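Local coordinates for transcriptional regulator, GntR family (Ralstonia eutropha, PDB 3IHU), which probably binds DNA as a GntR-family transcription factor, pairing a winged helix-turn-helix region with an all-helical FCD domain, at residues Q38-T43 with A77-L82. Sequence-based numbering, arbitrary orientation.
Sequences QRLVET and AVIRRL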
ATOM      1  N   GLN A  38       1.899  13.977 -11.842  1.00 15.50           N
ATOM      2  CA  GLN A  38       1.535  15.281 -11.322  1.00 14.98           C
ATOM      3  C   GLN A  38       2.773  16.087 -10.872  1.00 15.82           C
ATOM      4  O   GLN A  38       3.714  15.530 -10.257  1.00 15.85           O
ATOM      5  CB  GLN A  38       0.605  15.113 -10.148  1.00 14.36           C
ATOM      6  CG  GLN A  38       0.024  16.373  -9.710  1.00 14.19           C
ATOM      7  CD  GLN A  38      -1.040  16.154  -8.628  1.00 13.30           C
ATOM      8  OE1 GLN A  38      -1.373  15.015  -8.297  1.00 11.24           O
ATOM      9  NE2 GLN A  38      -1.524  17.236  -8.047  1.00 13.53           N
ATOM     10  N   ARG A  39       2.747  17.363 -11.219  1.00 16.57           N
ATOM     11  CA  ARG A  39       3.730  18.333 -10.776  1.00 19.57           C
ATOM     12  C   ARG A  39       3.407  18.863  -9.415  1.00 19.08           C
ATOM     13  O   ARG A  39       2.323  19.395  -9.230  1.00 21.44           O
ATOM     14  CB  ARG A  39       3.683  19.536 -11.675  1.00 20.83           C
ATOM     15  CG  ARG A  39       4.393  19.299 -12.906  1.00 23.08           C
ATOM     16  CD  ARG A  39       5.755  19.993 -12.948  1.00 26.72           C
ATOM     17  NE  ARG A  39       6.336  19.498 -14.185  1.00 28.82           N
ATOM     18  CZ  ARG A  39       7.627  19.402 -14.454  1.00 31.60           C
ATOM     19  NH1 ARG A  39       8.559  19.818 -13.587  1.00 28.69           N
ATOM     20  NH2 ARG A  39       7.967  18.872 -15.623  1.00 33.03           N
ATOM     21  N   LEU A  40       4.298  18.681  -8.454  1.00 18.87           N
ATOM     22  CA  LEU A  40       4.065  19.183  -7.119  1.00 18.19           C
ATOM     23  C   LEU A  40       4.858  20.439  -6.887  1.00 18.81           C
ATOM     24  O   LEU A  40       6.040  20.494  -7.187  1.00 18.38           O
ATOM     25  CB  LEU A  40       4.425  18.137  -6.090  1.00 18.20           C
ATOM     26  CG  LEU A  40       3.725  16.808  -6.235  1.00 18.90           C
ATOM     27  CD1 LEU A  40       4.303  15.776  -5.238  1.00 19.13           C
ATOM     28  CD2 LEU A  40       2.216  17.017  -6.105  1.00 17.79           C
ATOM     29  N   VAL A  41       4.191  21.462  -6.367  1.00 18.80           N
ATOM     30  CA  VAL A  41       4.775  22.737  -6.086  1.00 19.01           C
ATOM     31  C   VAL A  41       4.910  22.869  -4.546  1.00 19.00           C
ATOM     32  O   VAL A  41       3.911  22.709  -3.824  1.00 18.02           O
ATOM     33  CB  VAL A  41       3.867  23.873  -6.668  1.00 19.22           C
ATOM     34  CG1 VAL A  41       4.373  25.179  -6.263  1.00 18.27           C
ATOM     35  CG2 VAL A  41       3.823  23.788  -8.230  1.00 19.72           C
ATOM     36  N   GLU A  42       6.122  23.167  -4.050  1.00 18.99           N
ATOM     37  CA  GLU A  42       6.369  23.340  -2.597  1.00 19.36           C
ATOM     38  C   GLU A  42       5.270  24.179  -1.888  1.00 18.69           C
ATOM     39  O   GLU A  42       4.710  23.745  -0.905  1.00 17.77           O
ATOM     40  CB  GLU A  42       7.770  23.947  -2.335  1.00 20.05           C
ATOM     41  CG  GLU A  42       8.073  24.317  -0.874  1.00 21.74           C
ATOM     42  CD  GLU A  42       9.567  24.614  -0.599  1.00 21.64           C
ATOM     43  OE1 GLU A  42       9.892  25.815  -0.511  1.00 18.54           O
ATOM     44  OE2 GLU A  42      10.390  23.646  -0.480  1.00 23.17           O
ATOM     45  N   THR A  43       4.947  25.357  -2.407  1.00 17.79           N
ATOM     46  CA  THR A  43       3.983  26.210  -1.749  1.00 16.81           C
ATOM     47  C   THR A  43       2.551  25.627  -1.752  1.00 15.59           C
ATOM     48  O   THR A  43       1.778  25.877  -0.827  1.00 12.51           O
ATOM     49  CB  THR A  43       3.939  27.607  -2.393  1.00 16.99           C
ATOM     50  OG1 THR A  43       3.673  27.442  -3.782  1.00 18.29           O
ATOM     51  CG2 THR A  43       5.243  28.388  -2.193  1.00 16.33           C
ATOM     52  N   ALA A  77       8.712  18.803  -7.545  1.00 19.94           N
ATOM     53  CA  ALA A  77       8.803  17.356  -7.740  1.00 19.94           C
ATOM     54  C   ALA A  77       7.746  16.910  -8.739  1.00 20.42           C
ATOM     55  O   ALA A  77       6.794  17.646  -9.002  1.00 21.09           O
ATOM     56  CB  ALA A  77       8.631  16.626  -6.417  1.00 19.61           C
ATOM     57  N   VAL A  78       7.916  15.721  -9.309  1.00 20.86           N
ATOM     58  CA  VAL A  78       6.923  15.174 -10.227  1.00 20.43           C
ATOM     59  C   VAL A  78       6.642  13.777  -9.720  1.00 19.80           C
ATOM     60  O   VAL A  78       7.539  13.051  -9.372  1.00 21.04           O
ATOM     61  CB  VAL A  78       7.385  15.255 -11.754  1.00 22.23           C
ATOM     62  CG1 VAL A  78       6.387  14.595 -12.686  1.00 22.42           C
ATOM     63  CG2 VAL A  78       7.491  16.687 -12.163  1.00 22.93           C
ATOM     64  N   ILE A  79       5.377  13.416  -9.583  1.00 18.03           N
ATOM     65  CA  ILE A  79       5.068  12.071  -9.208  1.00 18.84           C
ATOM     66  C   ILE A  79       5.458  11.160 -10.410  1.00 18.69           C
ATOM     67  O   ILE A  79       5.172  11.468 -11.565  1.00 19.26           O
ATOM     68  CB  ILE A  79       3.562  11.909  -8.777  1.00 18.24           C
ATOM     69  CG1 ILE A  79       3.254  12.863  -7.618  1.00 18.98           C
ATOM     70  CG2 ILE A  79       3.246  10.458  -8.413  1.00 18.13           C
ATOM     71  CD1 ILE A  79       1.823  12.708  -7.021  1.00 17.34           C
ATOM     72  N   ARG A  80       6.133  10.077 -10.120  1.00 19.35           N
ATOM     73  CA  ARG A  80       6.612   9.177 -11.190  1.00 21.00           C
ATOM     74  C   ARG A  80       5.445   8.443 -11.879  1.00 20.97           C
ATOM     75  O   ARG A  80       4.395   8.232 -11.279  1.00 20.34           O
ATOM     76  CB  ARG A  80       7.624   8.171 -10.617  1.00 21.82           C
ATOM     77  CG  ARG A  80       8.961   8.846 -10.282  1.00 25.79           C
ATOM     78  CD  ARG A  80      10.085   7.824  -9.944  1.00 29.56           C
ATOM     79  NE  ARG A  80      10.463   7.059 -11.121  1.00 31.73           N
ATOM     80  CZ  ARG A  80      10.503   5.733 -11.184  1.00 37.15           C
ATOM     81  NH1 ARG A  80      10.236   4.985 -10.108  1.00 39.13           N
ATOM     82  NH2 ARG A  80      10.846   5.146 -12.322  1.00 36.72           N
ATOM     83  N   ARG A  81       5.637   8.111 -13.149  1.00 21.48           N
ATOM     84  CA  ARG A  81       4.862   7.090 -13.843  1.00 22.46           C
ATOM     85  C   ARG A  81       5.826   6.007 -14.179  1.00 21.27           C
ATOM     86  O   ARG A  81       6.927   6.313 -14.596  1.00 21.66           O
ATOM     87  CB  ARG A  81       4.342   7.590 -15.194  1.00 23.71           C
ATOM     88  CG  ARG A  81       3.226   8.574 -15.161  1.00 27.97           C
ATOM     89  CD  ARG A  81       2.669   8.706 -16.615  1.00 32.80           C
ATOM     90  NE  ARG A  81       1.568   9.683 -16.699  1.00 36.43           N
ATOM     91  CZ  ARG A  81       1.705  10.973 -17.007  1.00 38.29           C
ATOM     92  NH1 ARG A  81       2.893  11.493 -17.285  1.00 40.15           N
ATOM     93  NH2 ARG A  81       0.642  11.761 -17.047  1.00 38.78           N
ATOM     94  N   LEU A  82       5.407   4.753 -14.102  1.00 20.50           N
ATOM     95  CA  LEU A  82       6.278   3.634 -14.372  1.00 19.51           C
ATOM     96  C   LEU A  82       6.055   3.075 -15.757  1.00 18.49           C
ATOM     97  O   LEU A  82       4.947   2.945 -16.223  1.00 16.67           O
ATOM     98  CB  LEU A  82       6.030   2.524 -13.334  1.00 20.11           C
ATOM     99  CG  LEU A  82       6.120   2.982 -11.852  1.00 19.49           C
ATOM    100  CD1 LEU A  82       5.945   1.812 -10.885  1.00 20.61           C
ATOM    101  CD2 LEU A  82       7.428   3.650 -11.566  1.00 19.59           C
TER
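Val78 CG2 lies against one face of the Arg39 guanidinium, offset toward its rim, 3.6 Å from Arg39 CZ. A bend at chi2 (-104°) turns the arginine chain across Val78 on the adjacent strand, and Arg39 NH1 also makes a weak hydrogen bond to Gln72 OE1. Their backbones, Arg39 and Val78, form a non-hydrogen-bonded antiparallel pair. The neighbouring hydrogen-bonded pair, Leu40 with Ala77, is joined in both directions: Leu40 N to Ala77 O at 2.8 Å, nearly straight (168°), and Ala77 N to Leu40 O, longer at 3.2 Å and more bent. Both pairs belong to the small three-stranded antiparallel sheet of the GntR winged helix-turn-helix, in which 77-79 is the central strand, between 39-40 and 69-71. Leu40 and Ala77 occupy the sheet face away from Arg39 and Val78, where Ala77 packs on Leu60 of helix 53-65. Leu40 CD1 reaches Ile79 CG1 at 3.9 Å. Gln38 and Ile79 run side by side, Gln38 CB to Ile79 CD1 4.1 Å; the glutamine chain is extended, and its OE1 accepts a bond from Val35 N. Ile79 N donates to Gln38 O in the carbonyl plane at 2.8 Å. Val78 CA makes a CH···O contact to the same oxygen.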